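Long-range contacts in ribosomal RNA small subunit methyltransferase E (Thermotoga maritima, PDB 1Z85), which probably methylates N3 of a specific uridine in 16S ribosomal RNA of the small ribosomal subunit, using S-adenosylmethionine as methyl donor: residues G24-D29 and A71-V76; G54-C59 and E77-E82; T99-E104 and R215-A220; G94-T99 and H124-D129. All blocks are in the same frame, centred on the assembly; numbering follows the deposited sequence.

Contact 1: G24-D29 and A71-V76; sequences GEVIFD and AKIVKV
Val26 and Ile73 meet through their branches: CG2 of Val26 comes within 3.8 Å of Ile73 CG1, and the two side chains cross at about a right angle. In Ile73, CG1 sits beside the backbone N and opposite the carbonyl carbon (chi1 -56°). From there its extended tip lies against the peptide that joins Gly24 to Glu25, with CD1 only 3.3 Å from Gly24 C. Gly24 itself has a positive phi (79°), a backbone conformation easiest for a residue without a side chain. Further along, Phe28 turns an edge to the partner strand: CE1 is 4.0 Å from Ala71 CB, while the backbone N of Ala71 lies near the plane of the ring.

The backbones hold these groups in an antiparallel ladder. Val26 and Ala71 form a hydrogen-bonded pair, with Val26 N to Ala71 O at 2.9 Å and Ala71 N to Val26 O at 3.0 Å. A third bond, Ile73 N to Gly24 O at 2.9 Å, extends the pairing to the start of strand 25-28. Glu25 and Lys72 form the adjoining non-hydrogen-bonded pair on the other face, where the Glu25 carboxylate turns to Lys62 for its salt bridge. The N-to-C directions of the two short strand segments make an angle of 140°, so the strands are markedly twisted against each other.

In the PUA-type domain, strand 25-28 lies between strands 16-22 and 69-78. The face bearing Val26, Phe28 and Ala71 packs on Cys59 of strand 55-64 and on Ile47 and Ala49 of strand 46-50, while a classic beta bulge at Val74 and Lys75, opposite Thr58, interrupts strand 69-78.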
# COMPACT_ATOMS: atom_id res chain seq x y z
N GLY B 24 25.06 23.22 -22.19
CA GLY B 24 25.59 23.62 -20.88
C GLY B 24 24.58 24.16 -19.86
O GLY B 24 24.96 24.56 -18.76
N GLU B 25 23.30 24.16 -20.21
CA GLU B 25 22.27 24.60 -19.28
C GLU B 25 21.16 23.55 -19.12
O GLU B 25 21.00 22.65 -19.95
CB GLU B 25 21.70 25.94 -19.73
CG GLU B 25 20.78 25.86 -20.96
CD GLU B 25 20.47 27.23 -21.54
OE1 GLU B 25 20.40 28.20 -20.75
OE2 GLU B 25 20.30 27.32 -22.79
N VAL B 26 20.41 23.66 -18.03
CA VAL B 26 19.18 22.92 -17.88
C VAL B 26 18.08 23.96 -17.90
O VAL B 26 18.17 24.97 -17.21
CB VAL B 26 19.17 22.08 -16.57
CG1 VAL B 26 17.90 21.33 -16.43
CG2 VAL B 26 20.35 21.08 -16.57
N ILE B 27 17.08 23.75 -18.77
CA ILE B 27 15.92 24.64 -18.82
C ILE B 27 14.72 23.95 -18.24
O ILE B 27 14.55 22.75 -18.39
CB ILE B 27 15.60 25.20 -20.26
CG1 ILE B 27 15.20 24.09 -21.23
CG2 ILE B 27 16.80 26.02 -20.82
N PHE B 28 13.87 24.72 -17.58
CA PHE B 28 12.75 24.19 -16.81
C PHE B 28 11.45 24.84 -17.24
O PHE B 28 11.41 26.05 -17.50
CB PHE B 28 12.96 24.49 -15.33
CG PHE B 28 14.30 24.02 -14.79
CD1 PHE B 28 15.43 24.80 -14.94
CD2 PHE B 28 14.39 22.84 -14.06
CE1 PHE B 28 16.63 24.38 -14.41
CE2 PHE B 28 15.60 22.42 -13.53
CZ PHE B 28 16.71 23.19 -13.69
N ASP B 29 10.38 24.04 -17.30
CA ASP B 29 9.06 24.53 -17.69
C ASP B 29 8.32 25.25 -16.56
O ASP B 29 8.87 25.46 -15.46
CB ASP B 29 8.22 23.39 -18.30
CG ASP B 29 7.81 22.31 -17.29
OD1 ASP B 29 8.15 22.41 -16.09
OD2 ASP B 29 7.12 21.36 -17.71
N ALA B 71 19.34 27.07 -15.47
CA ALA B 71 20.46 26.98 -14.56
C ALA B 71 21.66 26.48 -15.33
O ALA B 71 21.51 25.68 -16.25
CB ALA B 71 20.12 26.03 -13.40
N LYS B 72 22.84 26.96 -14.95
CA LYS B 72 24.07 26.57 -15.61
C LYS B 72 24.54 25.25 -14.98
O LYS B 72 24.57 25.11 -13.75
CB LYS B 72 25.12 27.68 -15.43
CG LYS B 72 26.24 27.64 -16.43
CD LYS B 72 26.87 29.04 -16.61
CE LYS B 72 28.02 29.02 -17.59
NZ LYS B 72 28.82 27.78 -17.36
N ILE B 73 24.90 24.29 -15.83
CA ILE B 73 25.46 22.99 -15.37
C ILE B 73 26.93 23.17 -14.88
O ILE B 73 27.71 23.82 -15.57
CB ILE B 73 25.48 21.92 -16.52
CG1 ILE B 73 24.08 21.73 -17.10
CG2 ILE B 73 26.09 20.60 -16.04
CD1 ILE B 73 24.06 21.16 -18.50
N VAL B 74 27.23 22.62 -13.69
CA VAL B 74 28.59 22.53 -13.14
C VAL B 74 29.07 21.09 -13.29
O VAL B 74 30.16 20.85 -13.79
CB VAL B 74 28.63 22.86 -11.62
CG1 VAL B 74 30.04 22.66 -11.02
CG2 VAL B 74 28.13 24.27 -11.35
N LYS B 75 28.24 20.14 -12.86
CA LYS B 75 28.66 18.74 -12.79
C LYS B 75 27.54 17.86 -13.32
O LYS B 75 26.35 18.17 -13.15
CB LYS B 75 29.03 18.37 -11.34
CG LYS B 75 29.79 17.04 -11.17
CD LYS B 75 30.17 16.77 -9.70
CE LYS B 75 30.56 15.30 -9.44
NZ LYS B 75 32.02 15.05 -9.59
N VAL B 76 27.92 16.80 -14.03
CA VAL B 76 26.99 15.76 -14.48
C VAL B 76 27.48 14.45 -13.90
O VAL B 76 28.69 14.16 -13.90
CB VAL B 76 26.99 15.61 -16.02
CG1 VAL B 76 25.93 14.56 -16.46
CG2 VAL B 76 26.76 16.96 -16.69

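Contact 2: G54-C59 and E77-E82; sequences GFSYTC and EEKEKE
Gly54 O receives two backbone donors from the 77-82 segment, Lys79 N at 2.6 Å and Glu80 N at 3.2 Å. The first approaches almost head-on (C=O...N angle 172°) and the second in the carbonyl plane, on a lone pair (126°), so one oxygen ties down the turn of chain leaving strand 69-78. Next to it runs the antiparallel pairing of the beta hairpin formed by strands 55-64 and 69-78: Ser56 and Glu77 are a hydrogen-bonded pair, with Ser56 N to Glu77 O at 2.8 Å and Glu77 N to Ser56 O at 3.0 Å.

A water joins the same two strands through side chains. It lies 2.9 Å from Thr58 OG1 and donates to Glu77 OE1 at 3.0 Å, while Glu77 OE2 has a weak bond, part of a salt bridge, from Lys79 NZ. Ser56 OG is engaged by Glu48 on strand 46-50.

On the opposite face Phe55 and Glu78 cross obliquely, CE2 of the ring 3.6 Å from Glu78 CB and the ring and carboxylate planes only 12° apart. Were Phe55 replaced by an alanine, the aliphatic part of Glu78 would probably lose its apolar cover, and a gap would be likely to open beside Val76, which the ring also touches. Toward the methyltransferase domain, the Glu80 carboxylate accepts from Tyr145 N and Leu146 N, and Gly54 shares a backbone bond with Tyr145. Back on the serine side, the Lys79 chain folds over the strand, placing its CD 3.7 Å from Ser56 CB.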
# COMPACT_ATOMS: atom_id res chain seq x y z
N GLY B 54 18.44 9.22 -16.63
CA GLY B 54 19.50 8.64 -15.81
C GLY B 54 20.58 9.61 -15.36
O GLY B 54 21.48 9.24 -14.58
N PHE B 55 20.50 10.86 -15.82
CA PHE B 55 21.55 11.79 -15.47
C PHE B 55 21.13 12.74 -14.38
O PHE B 55 19.94 13.10 -14.23
CB PHE B 55 22.08 12.51 -16.70
CG PHE B 55 22.78 11.59 -17.67
CD1 PHE B 55 22.04 10.86 -18.59
CD2 PHE B 55 24.14 11.43 -17.61
CE1 PHE B 55 22.66 9.99 -19.47
CE2 PHE B 55 24.77 10.56 -18.50
CZ PHE B 55 24.01 9.83 -19.43
N SER B 56 22.14 13.11 -13.60
CA SER B 56 22.03 14.12 -12.56
C SER B 56 22.87 15.34 -12.97
O SER B 56 24.01 15.19 -13.43
CB SER B 56 22.49 13.53 -11.22
OG SER B 56 22.53 14.52 -10.21
N TYR B 57 22.31 16.54 -12.78
CA TYR B 57 23.03 17.78 -13.05
C TYR B 57 23.07 18.66 -11.80
O TYR B 57 22.04 18.96 -11.18
CB TYR B 57 22.41 18.54 -14.23
CG TYR B 57 22.24 17.70 -15.47
CD1 TYR B 57 21.10 16.89 -15.65
CD2 TYR B 57 23.22 17.67 -16.46
CE1 TYR B 57 20.95 16.10 -16.78
CE2 TYR B 57 23.07 16.88 -17.62
CZ TYR B 57 21.94 16.10 -17.77
OH TYR B 57 21.79 15.33 -18.89
N THR B 58 24.27 19.06 -11.41
CA THR B 58 24.44 20.04 -10.36
C THR B 58 24.61 21.35 -11.09
O THR B 58 25.47 21.45 -11.98
CB THR B 58 25.64 19.70 -9.51
OG1 THR B 58 25.48 18.36 -9.00
CG2 THR B 58 25.81 20.70 -8.35
N CYS B 59 23.76 22.31 -10.75
CA CYS B 59 23.64 23.56 -11.50
C CYS B 59 23.56 24.79 -10.59
O CYS B 59 23.21 24.70 -9.41
CB CYS B 59 22.38 23.54 -12.40
SG CYS B 59 22.06 22.01 -13.31
N GLU B 77 26.54 13.66 -13.40
CA GLU B 77 26.82 12.26 -13.07
C GLU B 77 25.72 11.42 -13.70
O GLU B 77 24.54 11.73 -13.53
CB GLU B 77 26.79 12.02 -11.55
CG GLU B 77 27.74 12.87 -10.72
CD GLU B 77 27.23 13.06 -9.29
OE1 GLU B 77 26.39 13.98 -9.08
OE2 GLU B 77 27.66 12.29 -8.39
N GLU B 78 26.11 10.39 -14.44
CA GLU B 78 25.22 9.31 -14.83
C GLU B 78 24.86 8.52 -13.57
O GLU B 78 25.73 7.95 -12.90
CB GLU B 78 25.90 8.39 -15.83
CG GLU B 78 25.01 7.27 -16.35
CD GLU B 78 25.72 6.39 -17.37
OE1 GLU B 78 26.94 6.13 -17.19
OE2 GLU B 78 25.06 5.97 -18.35
N LYS B 79 23.57 8.50 -13.24
CA LYS B 79 23.09 7.93 -11.99
C LYS B 79 22.43 6.55 -12.19
O LYS B 79 22.48 5.73 -11.30
CB LYS B 79 22.11 8.91 -11.31
CG LYS B 79 22.38 9.18 -9.82
CD LYS B 79 23.39 10.30 -9.57
CE LYS B 79 23.67 10.41 -8.08
NZ LYS B 79 24.56 11.55 -7.72
N GLU B 80 21.82 6.31 -13.34
CA GLU B 80 21.12 5.03 -13.61
C GLU B 80 21.27 4.72 -15.09
O GLU B 80 21.10 5.64 -15.93
CB GLU B 80 19.61 5.12 -13.27
CG GLU B 80 19.25 5.05 -11.75
CD GLU B 80 17.82 5.56 -11.42
OE1 GLU B 80 16.87 5.18 -12.17
OE2 GLU B 80 17.66 6.32 -10.40
N LYS B 81 21.55 3.45 -15.43
CA LYS B 81 21.60 3.04 -16.87
C LYS B 81 20.37 2.20 -17.22
O LYS B 81 19.69 1.73 -16.32
CB LYS B 81 22.92 2.32 -17.23
N GLU B 82 20.07 2.07 -18.52
CA GLU B 82 18.94 1.26 -18.97
C GLU B 82 19.17 -0.16 -18.53
O GLU B 82 20.27 -0.69 -18.66
CB GLU B 82 18.74 1.32 -20.50
O HOH W 1 25.75 16.22 -10.90

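Contact 3: T99-E104 and R215-A220; sequences TRFLIE and RFETAA
The ring of Phe101 is the bump that spans this interface, and Glu217 is the surface it lies against. Phe101 CG lies anti to its own backbone N (chi1 174°), which throws the ring out from helix 96-108 toward helix 216-230. Glu217 runs across one face: its CG stands 3.7 Å from the Phe101 ring centroid in a CH-pi contact, and its carboxylate continues over the ring with the two planes 5° apart, stacked. The closest approach is at the far end of the ring, Phe101 CZ to Glu217 CB at 3.5 Å.

Phe216 projects the other way. The two phenyl groups slide past each other in opposite directions, obliquely, with Phe101 CD2 3.8 Å from Phe216 CE2. Beside the rings Leu102 meets the edge of Phe216, its CG 3.9 Å from CZ, and Leu102 CD2 rests against Ala220 CB at 3.9 Å. A serine replacing Phe101 would probably strip Glu217 of its apolar platform and leave a gap beside Phe216.

The axes of the short helical segments are 11.1 Å apart and inclined by 22°, wide enough for rings to fill the space between. The two helices thus pack side by side next to the parallel sheet of the SPOUT (alpha/beta knot) domain, where Leu102 also touches Val91 and Pro92 at the end of strand 87-92. Helix 216-230 reaches the second subunit too, Thr218 OG1 hydrogen-bonding Glu108 of that chain.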
# COMPACT_ATOMS: atom_id res chain seq x y z
N THR B 99 -5.95 5.16 -11.60
CA THR B 99 -4.88 5.28 -12.61
C THR B 99 -3.69 6.04 -12.07
O THR B 99 -2.60 5.63 -12.26
CB THR B 99 -5.41 5.91 -13.90
OG1 THR B 99 -6.56 5.19 -14.35
CG2 THR B 99 -4.41 5.82 -15.02
N ARG B 100 -3.91 7.15 -11.39
CA ARG B 100 -2.81 7.94 -10.87
C ARG B 100 -2.02 7.12 -9.85
O ARG B 100 -0.80 7.11 -9.87
CB ARG B 100 -3.37 9.22 -10.23
CG ARG B 100 -2.31 10.15 -9.65
CD ARG B 100 -3.01 11.18 -8.72
NE ARG B 100 -2.21 11.91 -7.74
CZ ARG B 100 -1.20 12.77 -7.98
NH1 ARG B 100 -0.75 13.01 -9.21
NH2 ARG B 100 -0.61 13.39 -6.93
N PHE B 101 -2.74 6.43 -8.97
CA PHE B 101 -2.17 5.51 -7.96
C PHE B 101 -1.29 4.43 -8.57
O PHE B 101 -0.16 4.22 -8.13
CB PHE B 101 -3.29 4.86 -7.10
CG PHE B 101 -2.78 3.81 -6.17
CD1 PHE B 101 -2.20 4.16 -4.96
CD2 PHE B 101 -2.83 2.47 -6.51
CE1 PHE B 101 -1.66 3.17 -4.11
CE2 PHE B 101 -2.31 1.50 -5.71
CZ PHE B 101 -1.71 1.83 -4.50
N LEU B 102 -1.79 3.77 -9.61
CA LEU B 102 -1.04 2.70 -10.22
C LEU B 102 0.23 3.19 -10.88
O LEU B 102 1.29 2.57 -10.74
CB LEU B 102 -1.87 1.92 -11.23
CG LEU B 102 -3.03 1.09 -10.67
CD1 LEU B 102 -3.89 0.57 -11.85
CD2 LEU B 102 -2.49 -0.05 -9.84
N ILE B 103 0.13 4.27 -11.65
CA ILE B 103 1.30 4.93 -12.19
C ILE B 103 2.34 5.33 -11.12
O ILE B 103 3.53 5.16 -11.33
CB ILE B 103 0.91 6.22 -12.89
CG1 ILE B 103 -0.03 5.96 -14.07
CG2 ILE B 103 2.14 6.95 -13.40
CD1 ILE B 103 -0.73 7.24 -14.56
N GLU B 104 1.88 5.89 -10.01
CA GLU B 104 2.81 6.32 -8.94
C GLU B 104 3.57 5.16 -8.35
O GLU B 104 4.78 5.23 -8.08
CB GLU B 104 2.04 7.08 -7.85
CG GLU B 104 1.81 8.59 -8.21
CD GLU B 104 0.88 9.41 -7.25
OE1 GLU B 104 0.40 8.91 -6.19
OE2 GLU B 104 0.60 10.57 -7.63
N ARG B 215 -8.33 -5.26 -0.70
CA ARG B 215 -8.34 -3.86 -1.15
C ARG B 215 -7.46 -3.71 -2.39
O ARG B 215 -6.32 -4.17 -2.41
CB ARG B 215 -7.76 -2.97 -0.04
CG ARG B 215 -8.38 -1.59 0.16
CD ARG B 215 -8.55 -1.26 1.69
N PHE B 216 -8.03 -3.10 -3.43
CA PHE B 216 -7.32 -2.75 -4.68
C PHE B 216 -5.88 -2.25 -4.43
O PHE B 216 -4.95 -2.77 -4.99
CB PHE B 216 -8.18 -1.72 -5.44
CG PHE B 216 -7.43 -0.89 -6.42
CD1 PHE B 216 -7.03 -1.41 -7.63
CD2 PHE B 216 -7.10 0.45 -6.11
CE1 PHE B 216 -6.28 -0.64 -8.51
CE2 PHE B 216 -6.37 1.23 -6.99
CZ PHE B 216 -5.97 0.69 -8.19
N GLU B 217 -5.71 -1.20 -3.63
CA GLU B 217 -4.39 -0.59 -3.47
C GLU B 217 -3.39 -1.53 -2.84
O GLU B 217 -2.21 -1.54 -3.17
CB GLU B 217 -4.50 0.71 -2.66
CG GLU B 217 -5.23 1.88 -3.40
CD GLU B 217 -5.05 3.27 -2.70
OE1 GLU B 217 -4.39 3.35 -1.61
OE2 GLU B 217 -5.56 4.27 -3.28
N THR B 218 -3.87 -2.36 -1.92
CA THR B 218 -3.01 -3.36 -1.26
C THR B 218 -2.60 -4.50 -2.19
O THR B 218 -1.40 -4.86 -2.28
CB THR B 218 -3.72 -3.88 0.01
OG1 THR B 218 -4.01 -2.77 0.85
CG2 THR B 218 -2.85 -4.83 0.79
N ALA B 219 -3.56 -5.08 -2.90
CA ALA B 219 -3.26 -6.13 -3.89
C ALA B 219 -2.25 -5.69 -4.95
O ALA B 219 -1.41 -6.48 -5.37
CB ALA B 219 -4.52 -6.56 -4.60
N ALA B 220 -2.39 -4.45 -5.44
CA ALA B 220 -1.50 -3.94 -6.48
C ALA B 220 -0.07 -3.73 -5.98
O ALA B 220 0.89 -4.04 -6.65
CB ALA B 220 -2.03 -2.66 -6.99

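Contact 4: G94-T99 and H124-D129; sequences GRWERT and HEISLD
The carbonyl oxygen of Arg95, whose side chain lies along His124, accepts from the first turn of helix 96-108. Thr99 N reaches Arg95 O at 3.0 Å, and Arg98 N adds a weak bond. Thr99 OG1 lies 3.2 Å from the same Arg95 O, though its proton has another acceptor within reach. Beyond the backbone, Arg95 NH1 forms a salt bridge with Glu97 OE1 at 3.1 Å, and Arg95 NE pairs with Glu189.

His124 presents a face to this turn. Its CG is 3.6 Å from Gly94 C, toward the ring's rim, while the Arg95 backbone N lies above the centre of the same face. Arg95 and His124 run side by side, pointing the same way, so that Arg95 CG is 3.7 Å from His124 CE1; guanidinium and ring planes are 64° apart.

Both segments follow neighbouring strands, 87-92 and 113-117, of the parallel sheet in the SPOUT domain, and helix 96-108 makes the beta-alpha-beta crossover between those strands. The contact thus joins two loops at the C-terminal ends of the two strands, each leading into a helix, with Arg95 and Ser127 at the N-cap positions.

Ile126 fills the gap between the helix starts. Its CG1 is anti to the backbone N (chi1 -171°), sending CD1 to Thr99 CG2 at 3.7 Å. The same Ile126 CD1 lies near the plane of the Trp96 indole, at its edge, 4.2 Å from CZ3.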
# COMPACT_ATOMS: atom_id res chain seq x y z
N GLY B 94 -8.76 3.82 -16.50
CA GLY B 94 -9.98 3.81 -15.67
C GLY B 94 -10.10 5.10 -14.87
O GLY B 94 -9.56 6.13 -15.28
N ARG B 95 -10.84 5.07 -13.78
CA ARG B 95 -11.05 6.24 -12.98
C ARG B 95 -9.73 6.82 -12.58
O ARG B 95 -8.79 6.07 -12.18
CB ARG B 95 -11.89 5.91 -11.74
CG ARG B 95 -13.33 5.68 -12.12
CD ARG B 95 -14.24 5.57 -10.92
NE ARG B 95 -13.86 4.46 -10.05
CZ ARG B 95 -13.38 4.61 -8.81
NH1 ARG B 95 -13.23 5.82 -8.31
NH2 ARG B 95 -13.06 3.56 -8.07
N TRP B 96 -9.64 8.14 -12.65
CA TRP B 96 -8.33 8.79 -12.50
C TRP B 96 -7.61 8.48 -11.18
O TRP B 96 -6.41 8.33 -11.12
CB TRP B 96 -8.45 10.29 -12.74
CG TRP B 96 -7.16 10.97 -12.53
CD1 TRP B 96 -6.85 11.85 -11.52
CD2 TRP B 96 -5.96 10.78 -13.29
NE1 TRP B 96 -5.53 12.24 -11.64
CE2 TRP B 96 -4.95 11.59 -12.71
CE3 TRP B 96 -5.64 10.03 -14.44
CZ2 TRP B 96 -3.64 11.66 -13.22
CZ3 TRP B 96 -4.34 10.07 -14.94
CH2 TRP B 96 -3.35 10.90 -14.34
N GLU B 97 -8.35 8.40 -10.11
CA GLU B 97 -7.75 8.17 -8.79
C GLU B 97 -7.04 6.78 -8.74
O GLU B 97 -5.98 6.61 -8.08
CB GLU B 97 -8.85 8.29 -7.74
CG GLU B 97 -9.87 9.52 -8.11
CD GLU B 97 -11.17 9.15 -8.98
OE1 GLU B 97 -12.21 8.73 -8.41
OE2 GLU B 97 -11.19 9.36 -10.24
N ARG B 98 -7.62 5.78 -9.43
CA ARG B 98 -6.99 4.46 -9.51
C ARG B 98 -5.78 4.53 -10.42
O ARG B 98 -4.75 3.99 -10.08
CB ARG B 98 -7.96 3.42 -10.06
CG ARG B 98 -8.98 3.00 -9.05
CD ARG B 98 -10.16 2.26 -9.67
NE ARG B 98 -9.85 0.86 -9.96
CZ ARG B 98 -10.12 -0.16 -9.15
NH1 ARG B 98 -10.65 0.02 -7.93
NH2 ARG B 98 -9.83 -1.37 -9.56
N THR B 99 -5.95 5.16 -11.60
CA THR B 99 -4.88 5.28 -12.61
C THR B 99 -3.69 6.04 -12.07
O THR B 99 -2.60 5.63 -12.26
CB THR B 99 -5.41 5.91 -13.90
OG1 THR B 99 -6.56 5.19 -14.35
CG2 THR B 99 -4.41 5.82 -15.02
N HIS B 124 -13.23 4.94 -20.12
CA HIS B 124 -12.35 6.02 -19.81
C HIS B 124 -11.30 6.22 -20.88
O HIS B 124 -11.15 5.43 -21.80
CB HIS B 124 -11.67 5.83 -18.44
CG HIS B 124 -12.58 6.02 -17.28
ND1 HIS B 124 -13.35 5.00 -16.75
CD2 HIS B 124 -12.93 7.14 -16.61
CE1 HIS B 124 -14.07 5.48 -15.76
NE2 HIS B 124 -13.84 6.76 -15.66
N GLU B 125 -10.64 7.36 -20.77
CA GLU B 125 -9.52 7.75 -21.61
C GLU B 125 -8.48 8.28 -20.67
O GLU B 125 -8.80 8.68 -19.56
CB GLU B 125 -9.92 8.87 -22.60
CG GLU B 125 -11.06 8.56 -23.62
CD GLU B 125 -10.71 7.47 -24.72
OE1 GLU B 125 -9.54 7.33 -25.14
OE2 GLU B 125 -11.63 6.73 -25.18
N ILE B 126 -7.25 8.33 -21.15
CA ILE B 126 -6.13 8.96 -20.45
C ILE B 126 -5.42 9.95 -21.35
O ILE B 126 -5.24 9.69 -22.57
CB ILE B 126 -5.13 7.91 -19.87
CG1 ILE B 126 -4.09 8.56 -18.96
CG2 ILE B 126 -4.42 7.12 -20.93
CD1 ILE B 126 -3.38 7.52 -18.15
N SER B 127 -5.03 11.07 -20.76
CA SER B 127 -4.10 12.02 -21.39
C SER B 127 -2.65 11.57 -21.08
O SER B 127 -2.21 11.55 -19.92
CB SER B 127 -4.29 13.43 -20.87
OG SER B 127 -3.20 14.29 -21.31
N LEU B 128 -1.92 11.20 -22.12
CA LEU B 128 -0.56 10.74 -21.96
C LEU B 128 0.34 11.82 -21.40
O LEU B 128 1.24 11.53 -20.64
CB LEU B 128 -0.02 10.22 -23.29
CG LEU B 128 0.97 9.09 -23.19
CD1 LEU B 128 0.28 7.79 -22.74
CD2 LEU B 128 1.69 8.92 -24.53
N ASP B 129 0.07 13.09 -21.69
CA ASP B 129 0.82 14.17 -21.06
C ASP B 129 0.57 14.28 -19.56
O ASP B 129 1.49 14.61 -18.80
CB ASP B 129 0.49 15.50 -21.75
CG ASP B 129 1.15 15.62 -23.14
OD1 ASP B 129 1.91 14.71 -23.58
OD2 ASP B 129 0.89 16.64 -23.80

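The four contacts fall into two pairs, each with centres 12 Å apart. Contacts 1 and 2 share strand 69-78; their segments alternate along the chain, and Thr58 of contact 2 probably bonds to Val74 and Lys75 of contact 1. Contacts 3 and 4 come later, sharing Thr99 and helix 96-108, and Arg98 of contact 4 makes a cation-pi contact with Phe216 of contact 3. Between the pairs, centres are 28 to 34 Å apart, and nearest atoms about 9 to 18 Å. Contacts 1 and 2 lie mainly in the PUA-type sheet, contact 2 at the passage into the SPOUT methyltransferase domain that holds contacts 3 and 4; as in RsmE-type enzymes, the former domain probably serves RNA binding and the latter catalysis.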